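Seryl-tRNA synthetase, cytoplasmic (Candida albicans, PDB 3QO8) catalyses the two-step attachment of serine to tRNA(Ser), first activating the amino acid with ATP as seryl-adenylate and then transferring it to the acceptor end of the tRNA. Local coordinates at residues Trp131-Glu134 with Asn135-Lys138; Gln141-Ala144 with Ala145-Ala148; Glu325-Gln328 with Ser329-Leu332; Ala356-Pro359 with Phe360-Glu363. One frame throughout, in Å; residues are numbered along the deposited sequence.

Interaction 1 of 4, residues Trp131-Glu134 with Asn135-Lys138. With SSA (5'-O-(N-(L-seryl)-sulfamoyl)adenosine), chain D.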
loop_
_atom_site.group_PDB
_atom_site.type_symbol
_atom_site.label_atom_id
_atom_site.label_comp_id
_atom_site.label_asym_id
_atom_site.label_seq_id
_atom_site.Cartn_x
_atom_site.Cartn_y
_atom_site.Cartn_z
ATOM N N TRP A 131 -17.241 -23.966 17.646
ATOM C CA TRP A 131 -16.797 -25.083 16.820
ATOM C C TRP A 131 -15.390 -25.510 17.207
ATOM O O TRP A 131 -14.525 -24.671 17.431
ATOM C CB TRP A 131 -16.833 -24.725 15.325
ATOM C CG TRP A 131 -16.457 -25.889 14.440
ATOM C CD1 TRP A 131 -17.286 -26.893 14.007
ATOM C CD2 TRP A 131 -15.162 -26.180 13.899
ATOM N NE1 TRP A 131 -16.585 -27.779 13.221
ATOM C CE2 TRP A 131 -15.282 -27.362 13.134
ATOM C CE3 TRP A 131 -13.914 -25.543 13.965
ATOM C CZ2 TRP A 131 -14.200 -27.933 12.466
ATOM C CZ3 TRP A 131 -12.844 -26.103 13.287
ATOM C CH2 TRP A 131 -12.991 -27.291 12.555
ATOM N N THR A 132 -15.168 -26.818 17.305
ATOM C CA THR A 132 -13.817 -27.340 17.457
ATOM C C THR A 132 -13.530 -28.365 16.381
ATOM O O THR A 132 -14.421 -29.077 15.928
ATOM C CB THR A 132 -13.562 -28.012 18.841
ATOM O OG1 THR A 132 -14.606 -28.951 19.121
ATOM C CG2 THR A 132 -13.488 -26.962 19.946
ATOM N N PRO A 133 -12.267 -28.446 15.974
ATOM C CA PRO A 133 -11.860 -29.472 15.020
ATOM C C PRO A 133 -11.871 -30.864 15.638
ATOM O O PRO A 133 -12.087 -31.037 16.851
ATOM C CB PRO A 133 -10.430 -29.059 14.654
ATOM C CG PRO A 133 -9.947 -28.285 15.830
ATOM C CD PRO A 133 -11.159 -27.558 16.354
ATOM N N GLU A 134 -11.636 -31.851 14.781
ATOM C CA GLU A 134 -11.597 -33.257 15.160
ATOM C C GLU A 134 -10.391 -33.523 16.050
ATOM O O GLU A 134 -9.330 -32.931 15.864
ATOM C CB GLU A 134 -11.524 -34.115 13.892
ATOM C CG GLU A 134 -11.413 -35.611 14.115
ATOM C CD GLU A 134 -11.298 -36.384 12.806
ATOM O OE1 GLU A 134 -11.395 -35.754 11.728
ATOM O OE2 GLU A 134 -11.109 -37.618 12.856
ATOM N N ASN A 135 -10.555 -34.410 17.020
ATOM C CA ASN A 135 -9.466 -34.745 17.930
ATOM C C ASN A 135 -9.003 -33.561 18.764
ATOM O O ASN A 135 -7.879 -33.538 19.257
ATOM C CB ASN A 135 -8.284 -35.343 17.165
ATOM C CG ASN A 135 -8.631 -36.655 16.497
ATOM O OD1 ASN A 135 -9.237 -37.537 17.112
ATOM N ND2 ASN A 135 -8.255 -36.792 15.226
ATOM N N TYR A 136 -9.873 -32.573 18.922
ATOM C CA TYR A 136 -9.598 -31.475 19.835
ATOM C C TYR A 136 -10.714 -31.413 20.861
ATOM O O TYR A 136 -11.819 -30.925 20.591
ATOM C CB TYR A 136 -9.463 -30.146 19.099
ATOM C CG TYR A 136 -8.792 -29.064 19.918
ATOM C CD1 TYR A 136 -7.520 -29.256 20.459
ATOM C CD2 TYR A 136 -9.425 -27.848 20.147
ATOM C CE1 TYR A 136 -6.893 -28.255 21.208
ATOM C CE2 TYR A 136 -8.809 -26.841 20.894
ATOM C CZ TYR A 136 -7.547 -27.050 21.415
ATOM O OH TYR A 136 -6.949 -26.053 22.152
ATOM N N LYS A 137 -10.387 -31.910 22.041
ATOM C CA LYS A 137 -11.332 -32.124 23.123
ATOM C C LYS A 137 -12.025 -30.831 23.527
ATOM O O LYS A 137 -13.247 -30.758 23.581
ATOM C CB LYS A 137 -10.570 -32.731 24.302
ATOM C CG LYS A 137 -11.383 -33.070 25.524
ATOM C CD LYS A 137 -10.497 -33.779 26.551
ATOM C CE LYS A 137 -9.818 -35.003 25.933
ATOM N NZ LYS A 137 -8.830 -35.650 26.851
ATOM N N LYS A 138 -11.232 -29.808 23.813
ATOM C CA LYS A 138 -11.759 -28.543 24.290
ATOM C C LYS A 138 -10.678 -27.480 24.169
ATOM O O LYS A 138 -9.495 -27.802 24.085
ATOM C CB LYS A 138 -12.190 -28.661 25.754
ATOM C CG LYS A 138 -11.031 -28.824 26.707
ATOM C CD LYS A 138 -11.476 -28.642 28.148
ATOM C CE LYS A 138 -10.398 -29.097 29.120
ATOM N NZ LYS A 138 -9.112 -28.371 28.926
HETATM N N10 SSA D . -12.657 -33.986 8.835
HETATM C CA SSA D . -11.260 -34.135 8.472
HETATM C CB SSA D . -11.075 -33.674 7.029
HETATM O OG SSA D . -9.691 -33.735 6.664
HETATM C C9 SSA D . -10.407 -33.309 9.395
HETATM O O9 SSA D . -9.191 -33.326 9.299
HETATM N N8 SSA D . -11.049 -32.569 10.298
HETATM S S1 SSA D . -10.266 -31.514 11.221
HETATM O O1S SSA D . -11.224 -30.654 11.859
HETATM O O2S SSA D . -9.488 -32.215 12.208
HETATM O "O5'" SSA D . -9.314 -30.688 10.336
HETATM C "C5'" SSA D . -9.775 -29.568 9.583
HETATM C "C4'" SSA D . -8.726 -29.249 8.523
HETATM O "O4'" SSA D . -7.571 -28.642 9.108
HETATM C "C3'" SSA D . -8.232 -30.508 7.829
HETATM O "O3'" SSA D . -8.916 -30.712 6.590
HETATM C "C2'" SSA D . -6.761 -30.262 7.582
HETATM O "O2'" SSA D . -6.568 -29.731 6.274
HETATM C "C1'" SSA D . -6.361 -29.210 8.598
HETATM N N9 SSA D . -5.600 -29.902 9.664
HETATM C C8 SSA D . -6.037 -30.226 10.895
HETATM N N7 SSA D . -5.036 -30.863 11.551
HETATM C C5 SSA D . -3.975 -30.938 10.717
HETATM C C6 SSA D . -2.694 -31.464 10.830
HETATM N N6 SSA D . -2.281 -32.067 11.975
HETATM N N1 SSA D . -1.857 -31.370 9.772
HETATM C C2 SSA D . -2.240 -30.776 8.633
HETATM N N3 SSA D . -3.468 -30.259 8.499
HETATM C C4 SSA D . -4.347 -30.334 9.527
HETATM O O HOH W 1 -13.533 -31.502 18.854
#
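P133 and Y136 meet at the ends of a type II beta turn, P133-E134-N135-Y136, in the loop that follows strand 126-131. The packed side is apolar: the two side chains lie alongside each other and point the same way, with CG of P133 3.8 Å from CB of Y136, while CG2 of T132 reaches the edge of the tyrosine ring, near its plane. The phenol OH hydrogen-bonds to I142, and both residues pack on A144 and P333. The turn's own bond, Y136 N to P133 O, is long and weak at 3.4 Å, and a water bridges T132 OG1, P133 O and Y136 O across the turn. The other side is looser. E134 and N135 extend side by side from the corner, their carboxylate and amide planes 37° apart, and the glutamate, though poorly ordered, runs along the sulfamoyl group of an SSA molecule. This SSA lies in a pocket separate from the one at the serine and ATP sites. Its sulfamoyl group is held by the backbone of E134, whose N-H points almost straight at O1S of SSA (3.2 Å, 167°), while CB of P133 approaches the same oxygen at 3.3 Å.

Interaction 2 of 4, residues Gln141-Ala144 with Ala145-Ala148. With SSA (5'-O-(N-(L-seryl)-sulfamoyl)adenosine), chain D.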
loop_
_atom_site.group_PDB
_atom_site.type_symbol
_atom_site.label_atom_id
_atom_site.label_comp_id
_atom_site.label_asym_id
_atom_site.label_seq_id
_atom_site.Cartn_x
_atom_site.Cartn_y
_atom_site.Cartn_z
ATOM N N GLN A 141 -4.543 -25.048 26.470
ATOM C CA GLN A 141 -3.207 -24.657 26.015
ATOM C C GLN A 141 -2.542 -25.740 25.170
ATOM O O GLN A 141 -1.422 -26.171 25.449
ATOM C CB GLN A 141 -2.299 -24.262 27.192
ATOM C CG GLN A 141 -1.162 -23.333 26.727
ATOM C CD GLN A 141 -0.164 -22.987 27.820
ATOM O OE1 GLN A 141 -0.417 -23.203 29.006
ATOM N NE2 GLN A 141 0.984 -22.443 27.418
ATOM N N ILE A 142 -3.255 -26.187 24.146
ATOM C CA ILE A 142 -2.825 -27.278 23.291
ATOM C C ILE A 142 -3.085 -26.856 21.845
ATOM O O ILE A 142 -4.188 -26.411 21.512
ATOM C CB ILE A 142 -3.652 -28.564 23.563
ATOM C CG1 ILE A 142 -3.465 -29.065 25.004
ATOM C CG2 ILE A 142 -3.335 -29.646 22.523
ATOM C CD1 ILE A 142 -2.107 -29.642 25.285
ATOM N N ALA A 143 -2.076 -26.985 20.989
ATOM C CA ALA A 143 -2.238 -26.657 19.575
ATOM C C ALA A 143 -3.300 -27.572 18.973
ATOM O O ALA A 143 -3.155 -28.792 18.992
ATOM C CB ALA A 143 -0.912 -26.813 18.845
ATOM N N ALA A 144 -4.365 -26.991 18.429
ATOM C CA ALA A 144 -5.510 -27.794 18.010
ATOM C C ALA A 144 -5.187 -28.844 16.941
ATOM O O ALA A 144 -5.696 -29.964 16.983
ATOM C CB ALA A 144 -6.662 -26.894 17.554
ATOM N N ALA A 145 -4.328 -28.489 15.993
ATOM C CA ALA A 145 -4.097 -29.345 14.845
ATOM C C ALA A 145 -3.110 -30.469 15.129
ATOM O O ALA A 145 -3.185 -31.530 14.524
ATOM C CB ALA A 145 -3.628 -28.503 13.640
ATOM N N THR A 146 -2.176 -30.233 16.037
ATOM C CA THR A 146 -1.102 -31.193 16.268
ATOM C C THR A 146 -1.223 -31.929 17.598
ATOM O O THR A 146 -0.598 -32.978 17.798
ATOM C CB THR A 146 0.264 -30.502 16.253
ATOM O OG1 THR A 146 0.325 -29.572 17.339
ATOM C CG2 THR A 146 0.476 -29.768 14.934
ATOM N N GLY A 147 -1.996 -31.361 18.519
ATOM C CA GLY A 147 -2.104 -31.902 19.863
ATOM C C GLY A 147 -0.912 -31.573 20.754
ATOM O O GLY A 147 -0.891 -31.937 21.925
ATOM N N ALA A 148 0.082 -30.882 20.207
ATOM C CA ALA A 148 1.278 -30.525 20.966
ATOM C C ALA A 148 0.974 -29.446 22.013
ATOM O O ALA A 148 0.027 -28.681 21.864
ATOM C CB ALA A 148 2.377 -30.047 20.010
HETATM N N10 SSA D . -12.657 -33.986 8.835
HETATM C CA SSA D . -11.260 -34.135 8.472
HETATM C CB SSA D . -11.075 -33.674 7.029
HETATM O OG SSA D . -9.691 -33.735 6.664
HETATM C C9 SSA D . -10.407 -33.309 9.395
HETATM O O9 SSA D . -9.191 -33.326 9.299
HETATM N N8 SSA D . -11.049 -32.569 10.298
HETATM S S1 SSA D . -10.266 -31.514 11.221
HETATM O O1S SSA D . -11.224 -30.654 11.859
HETATM O O2S SSA D . -9.488 -32.215 12.208
HETATM O "O5'" SSA D . -9.314 -30.688 10.336
HETATM C "C5'" SSA D . -9.775 -29.568 9.583
HETATM C "C4'" SSA D . -8.726 -29.249 8.523
HETATM O "O4'" SSA D . -7.571 -28.642 9.108
HETATM C "C3'" SSA D . -8.232 -30.508 7.829
HETATM O "O3'" SSA D . -8.916 -30.712 6.590
HETATM C "C2'" SSA D . -6.761 -30.262 7.582
HETATM O "O2'" SSA D . -6.568 -29.731 6.274
HETATM C "C1'" SSA D . -6.361 -29.210 8.598
HETATM N N9 SSA D . -5.600 -29.902 9.664
HETATM C C8 SSA D . -6.037 -30.226 10.895
HETATM N N7 SSA D . -5.036 -30.863 11.551
HETATM C C5 SSA D . -3.975 -30.938 10.717
HETATM C C6 SSA D . -2.694 -31.464 10.830
HETATM N N6 SSA D . -2.281 -32.067 11.975
HETATM N N1 SSA D . -1.857 -31.370 9.772
HETATM C C2 SSA D . -2.240 -30.776 8.633
HETATM N N3 SSA D . -3.468 -30.259 8.499
HETATM C C4 SSA D . -4.347 -30.334 9.527
#
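The backbone of A143 binds back to A148 and G147, its N-H donating to A148 O at 2.8 Å and its carbonyl accepting from G147 N at 2.9 Å, so that residues 143-148 close into a compact loop. The first of these bonds runs nearly along the C=O axis of A148; in the second the donor is tilted 17° from the carbonyl plane of A143. A weak third bond, from T146 N, also ends on A143 O. G147, with positive phi, completes the reversal begun at A144. I142 lays its CG2 branch against the returning chain, 3.4 Å from G147 O; chi1 of -62° sets this methyl opposite the backbone N, leaving CG1 beside it. The CA of I142 adds a CA-H...O contact to A148 O. On the next residue, CB of A143 comes within 3.4 Å of OG1 of T146. That hydroxyl oxygen accepts from A148 N (3.2 Å, 163°), which makes residues 146-148 an ST turn, and it has a second partner in Q420 O, linking the turn to strand 420-421. The backbone N of A144 is bound by the side chain of N418. At the apex, the loop meets the adenine of the SSA molecule. CB of A145 sits 3.5 Å from N7 of SSA, and the exocyclic amine N6 of SSA donates to A145 O at 2.8 Å.

Interaction 3 of 4, residues Glu325-Gln328 with Ser329-Leu332. With SSA (5'-O-(N-(L-seryl)-sulfamoyl)adenosine), chain D.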
loop_
_atom_site.group_PDB
_atom_site.type_symbol
_atom_site.label_atom_id
_atom_site.label_comp_id
_atom_site.label_asym_id
_atom_site.label_seq_id
_atom_site.Cartn_x
_atom_site.Cartn_y
_atom_site.Cartn_z
ATOM N N GLU A 325 -16.961 -21.820 7.411
ATOM C CA GLU A 325 -16.476 -22.914 6.586
ATOM C C GLU A 325 -14.988 -22.741 6.292
ATOM O O GLU A 325 -14.210 -23.696 6.351
ATOM C CB GLU A 325 -17.283 -23.012 5.288
ATOM C CG GLU A 325 -16.878 -24.177 4.408
ATOM C CD GLU A 325 -17.592 -24.185 3.049
ATOM O OE1 GLU A 325 -18.511 -23.360 2.837
ATOM O OE2 GLU A 325 -17.217 -25.016 2.194
ATOM N N PHE A 326 -14.583 -21.515 5.981
ATOM C CA PHE A 326 -13.173 -21.223 5.747
ATOM C C PHE A 326 -12.305 -21.613 6.959
ATOM O O PHE A 326 -11.290 -22.301 6.801
ATOM C CB PHE A 326 -12.995 -19.738 5.387
ATOM C CG PHE A 326 -11.568 -19.351 5.031
ATOM C CD1 PHE A 326 -11.064 -19.574 3.759
ATOM C CD2 PHE A 326 -10.740 -18.762 5.980
ATOM C CE1 PHE A 326 -9.761 -19.209 3.430
ATOM C CE2 PHE A 326 -9.434 -18.403 5.666
ATOM C CZ PHE A 326 -8.941 -18.632 4.390
ATOM N N TYR A 327 -12.689 -21.187 8.167
ATOM C CA TYR A 327 -11.882 -21.527 9.349
ATOM C C TYR A 327 -11.953 -23.002 9.706
ATOM O O TYR A 327 -10.972 -23.594 10.177
ATOM C CB TYR A 327 -12.179 -20.593 10.540
ATOM C CG TYR A 327 -11.671 -19.237 10.161
ATOM C CD1 TYR A 327 -10.324 -18.944 10.258
ATOM C CD2 TYR A 327 -12.512 -18.292 9.594
ATOM C CE1 TYR A 327 -9.826 -17.719 9.838
ATOM C CE2 TYR A 327 -12.021 -17.061 9.170
ATOM C CZ TYR A 327 -10.681 -16.787 9.295
ATOM O OH TYR A 327 -10.178 -15.574 8.859
ATOM N N GLN A 328 -13.101 -23.614 9.453
ATOM C CA GLN A 328 -13.200 -25.054 9.650
ATOM C C GLN A 328 -12.211 -25.774 8.743
ATOM O O GLN A 328 -11.579 -26.754 9.150
ATOM C CB GLN A 328 -14.616 -25.542 9.369
ATOM C CG GLN A 328 -15.596 -25.102 10.417
ATOM C CD GLN A 328 -16.957 -25.698 10.194
ATOM O OE1 GLN A 328 -17.085 -26.726 9.534
ATOM N NE2 GLN A 328 -17.986 -25.059 10.744
ATOM N N SER A 329 -12.066 -25.267 7.523
ATOM C CA SER A 329 -11.185 -25.883 6.530
ATOM C C SER A 329 -9.715 -25.760 6.937
ATOM O O SER A 329 -8.868 -26.539 6.500
ATOM C CB SER A 329 -11.417 -25.268 5.143
ATOM O OG SER A 329 -10.656 -24.085 4.965
ATOM N N LEU A 330 -9.417 -24.783 7.787
ATOM C CA LEU A 330 -8.066 -24.620 8.311
ATOM C C LEU A 330 -7.890 -25.326 9.649
ATOM O O LEU A 330 -6.795 -25.328 10.212
ATOM C CB LEU A 330 -7.731 -23.134 8.480
ATOM C CG LEU A 330 -7.566 -22.323 7.195
ATOM C CD1 LEU A 330 -7.616 -20.815 7.485
ATOM C CD2 LEU A 330 -6.251 -22.708 6.536
ATOM N N GLY A 331 -8.971 -25.908 10.165
ATOM C CA GLY A 331 -8.910 -26.644 11.420
ATOM C C GLY A 331 -8.681 -25.757 12.634
ATOM O O GLY A 331 -8.032 -26.161 13.604
ATOM N N LEU A 332 -9.228 -24.547 12.602
ATOM C CA LEU A 332 -9.013 -23.599 13.698
ATOM C C LEU A 332 -10.275 -23.505 14.557
ATOM O O LEU A 332 -11.339 -23.158 14.042
ATOM C CB LEU A 332 -8.609 -22.211 13.146
ATOM C CG LEU A 332 -7.361 -22.182 12.253
ATOM C CD1 LEU A 332 -7.090 -20.802 11.640
ATOM C CD2 LEU A 332 -6.126 -22.672 13.016
HETATM N N10 SSA D . -12.657 -33.986 8.835
HETATM C CA SSA D . -11.260 -34.135 8.472
HETATM C CB SSA D . -11.075 -33.674 7.029
HETATM O OG SSA D . -9.691 -33.735 6.664
HETATM C C9 SSA D . -10.407 -33.309 9.395
HETATM O O9 SSA D . -9.191 -33.326 9.299
HETATM N N8 SSA D . -11.049 -32.569 10.298
HETATM S S1 SSA D . -10.266 -31.514 11.221
HETATM O O1S SSA D . -11.224 -30.654 11.859
HETATM O O2S SSA D . -9.488 -32.215 12.208
HETATM O "O5'" SSA D . -9.314 -30.688 10.336
HETATM C "C5'" SSA D . -9.775 -29.568 9.583
HETATM C "C4'" SSA D . -8.726 -29.249 8.523
HETATM O "O4'" SSA D . -7.571 -28.642 9.108
HETATM C "C3'" SSA D . -8.232 -30.508 7.829
HETATM O "O3'" SSA D . -8.916 -30.712 6.590
HETATM C "C2'" SSA D . -6.761 -30.262 7.582
HETATM O "O2'" SSA D . -6.568 -29.731 6.274
HETATM C "C1'" SSA D . -6.361 -29.210 8.598
HETATM N N9 SSA D . -5.600 -29.902 9.664
HETATM C C8 SSA D . -6.037 -30.226 10.895
HETATM N N7 SSA D . -5.036 -30.863 11.551
HETATM C C5 SSA D . -3.975 -30.938 10.717
HETATM C C6 SSA D . -2.694 -31.464 10.830
HETATM N N6 SSA D . -2.281 -32.067 11.975
HETATM N N1 SSA D . -1.857 -31.370 9.772
HETATM C C2 SSA D . -2.240 -30.776 8.633
HETATM N N3 SSA D . -3.468 -30.259 8.499
HETATM C C4 SSA D . -4.347 -30.334 9.527
#
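The ring of Y327 has one face covered by CD2 of F326, 3.8 Å above the plane and over the ring centre, while at its edge, in the ring plane, CD1 of L332 arrives at 4.0 Å. L330 lies beside both rings, its CD1 methyl 3.5 Å from CE2 of F326 at an oblique angle and farther from Y327. Chi1 of F326, -176°, swings its ring away from the backbone N and toward that methyl. Helix 312-329 ends here in a Schellman motif. G331, with positive phi, is the first residue to leave the helix, and L332 N reaches back to Y327 O in an almost straight bond (3.1 Å, 177°). G331 N binds Q328 O from well above the carbonyl plane. The hydroxyl of S329 donates to F326 O at 2.6 Å, a short bond back into the last turn, and is bonded in addition to Y194. The ribose of an SSA molecule lies against the backbone of this helix end, O4' of SSA being 3.2 Å from G331 N. On the inner side F326 meets the rings of Y194 and F198, Y327 packs on L367 and V368 of strand 363-372 with its hydroxyl bound to L405 O, and L332 lies on helix 408-419, just before the chain enters strand 334-338.

Interaction 4 of 4, residues Ala356-Pro359 with Phe360-Glu363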
loop_
_atom_site.group_PDB
_atom_site.type_symbol
_atom_site.label_atom_id
_atom_site.label_comp_id
_atom_site.label_asym_id
_atom_site.label_seq_id
_atom_site.Cartn_x
_atom_site.Cartn_y
_atom_site.Cartn_z
ATOM N N ALA A 356 -11.275 -16.705 16.954
ATOM C CA ALA A 356 -10.636 -18.011 16.882
ATOM C C ALA A 356 -9.843 -18.247 18.157
ATOM O O ALA A 356 -9.390 -17.302 18.798
ATOM C CB ALA A 356 -9.704 -18.088 15.673
ATOM N N TRP A 357 -9.677 -19.516 18.509
ATOM C CA TRP A 357 -8.941 -19.876 19.708
ATOM C C TRP A 357 -7.439 -19.757 19.496
ATOM O O TRP A 357 -6.887 -20.348 18.574
ATOM C CB TRP A 357 -9.300 -21.305 20.132
ATOM C CG TRP A 357 -8.622 -21.765 21.405
ATOM C CD1 TRP A 357 -7.650 -22.727 21.526
ATOM C CD2 TRP A 357 -8.881 -21.287 22.733
ATOM N NE1 TRP A 357 -7.294 -22.874 22.860
ATOM C CE2 TRP A 357 -8.037 -22.002 23.613
ATOM C CE3 TRP A 357 -9.754 -20.328 23.265
ATOM C CZ2 TRP A 357 -8.036 -21.780 24.991
ATOM C CZ3 TRP A 357 -9.756 -20.116 24.633
ATOM C CH2 TRP A 357 -8.905 -20.841 25.482
ATOM N N PHE A 358 -6.782 -18.984 20.356
ATOM C CA PHE A 358 -5.332 -18.901 20.374
ATOM C C PHE A 358 -4.850 -19.674 21.614
ATOM O O PHE A 358 -4.953 -19.175 22.738
ATOM C CB PHE A 358 -4.888 -17.428 20.442
ATOM C CG PHE A 358 -4.900 -16.704 19.101
ATOM C CD1 PHE A 358 -6.088 -16.494 18.407
ATOM C CD2 PHE A 358 -3.721 -16.220 18.556
ATOM C CE1 PHE A 358 -6.097 -15.819 17.174
ATOM C CE2 PHE A 358 -3.712 -15.555 17.334
ATOM C CZ PHE A 358 -4.907 -15.355 16.631
ATOM N N PRO A 359 -4.330 -20.897 21.420
ATOM C CA PRO A 359 -4.098 -21.745 22.601
ATOM C C PRO A 359 -2.957 -21.279 23.499
ATOM O O PRO A 359 -2.986 -21.610 24.677
ATOM C CB PRO A 359 -3.802 -23.122 22.004
ATOM C CG PRO A 359 -3.274 -22.825 20.612
ATOM C CD PRO A 359 -4.041 -21.604 20.156
ATOM N N PHE A 360 -1.976 -20.537 22.983
ATOM C CA PHE A 360 -0.930 -20.056 23.868
ATOM C C PHE A 360 -1.509 -18.963 24.752
ATOM O O PHE A 360 -1.296 -18.949 25.951
ATOM C CB PHE A 360 0.290 -19.498 23.123
ATOM C CG PHE A 360 1.298 -18.869 24.050
ATOM C CD1 PHE A 360 2.241 -19.649 24.696
ATOM C CD2 PHE A 360 1.259 -17.510 24.324
ATOM C CE1 PHE A 360 3.156 -19.076 25.586
ATOM C CE2 PHE A 360 2.166 -16.929 25.208
ATOM C CZ PHE A 360 3.119 -17.723 25.843
ATOM N N GLN A 361 -2.227 -18.041 24.128
ATOM C CA GLN A 361 -2.872 -16.935 24.819
ATOM C C GLN A 361 -3.949 -17.498 25.730
ATOM O O GLN A 361 -4.324 -16.891 26.725
ATOM C CB GLN A 361 -3.518 -16.011 23.778
ATOM C CG GLN A 361 -2.630 -15.732 22.540
ATOM C CD GLN A 361 -1.541 -14.708 22.830
ATOM O OE1 GLN A 361 -1.774 -13.736 23.553
ATOM N NE2 GLN A 361 -0.342 -14.933 22.288
ATOM N N GLN A 362 -4.441 -18.675 25.361
ATOM C CA GLN A 362 -5.606 -19.281 25.981
ATOM C C GLN A 362 -6.804 -18.321 25.961
ATOM O O GLN A 362 -7.482 -18.147 26.961
ATOM C CB GLN A 362 -5.287 -19.754 27.409
ATOM C CG GLN A 362 -4.136 -20.768 27.489
ATOM C CD GLN A 362 -3.689 -21.034 28.920
ATOM O OE1 GLN A 362 -4.399 -21.684 29.693
ATOM N NE2 GLN A 362 -2.509 -20.529 29.280
ATOM N N GLU A 363 -7.056 -17.707 24.808
ATOM C CA GLU A 363 -8.176 -16.787 24.649
ATOM C C GLU A 363 -8.695 -16.880 23.230
ATOM O O GLU A 363 -7.935 -17.149 22.303
ATOM C CB GLU A 363 -7.716 -15.349 24.852
ATOM C CG GLU A 363 -7.165 -15.036 26.216
ATOM C CD GLU A 363 -6.632 -13.621 26.293
ATOM O OE1 GLU A 363 -6.951 -12.822 25.385
ATOM O OE2 GLU A 363 -5.894 -13.310 27.256
#
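W357 lays its indole over the backbone of the returning chain, with E363 N 3.6 Å above one face, offset toward the rim, and CH2 of the ring 3.3 Å from the carbonyl carbon of Q362. With chi1 at -178° the indole extends over the backbone of these two residues; its NE1 is bound to E140 O. On F358 the contact is with Q361: the side chains run alongside each other in the same direction, CB of F358 3.5 Å from CG of Q361, with ring and amide planes 84° apart. NE2 of Q361 hydrogen-bonds to E417 of helix 408-419. Q362 instead rests its CG on P359 O at 3.2 Å. The backbone closes the turn: F358 N donates to E363 O (2.9 Å, 166°), E363 N returns to F358 O at 3.3 Å, and Q362 N adds a weak bond to the same carbonyl. Q362, in a positive-phi conformation, and E363 thus both stand opposite F358, forming a G1 beta bulge in the hairpin that joins strands 350-358 and 363-372 of the antiparallel sheet characteristic of class II synthetase cores.

All four contacts are local and follow one another along the chain, with none nesting or crossing. Interactions 1 and 2 close successive turns of the loop between strand 126-131 and helix 154-160, and side chains of interaction 1 pack against segment 141-144. Some 180 residues later, interaction 3 ends helix 312-329 and leads into strand 334-338, the antiparallel partner of strand 126-131; there W131 packs on Q328 and L332. Interactions 1, 2 and 3 line part of the pocket of one SSA molecule, touching its sulfamoyl group, adenine and ribose. Interaction 4 closes the hairpin between strands 350-358 and 363-372, and its P359 packs against Q141 and I142, so that the loop of interaction 2 packs on the end of this hairpin.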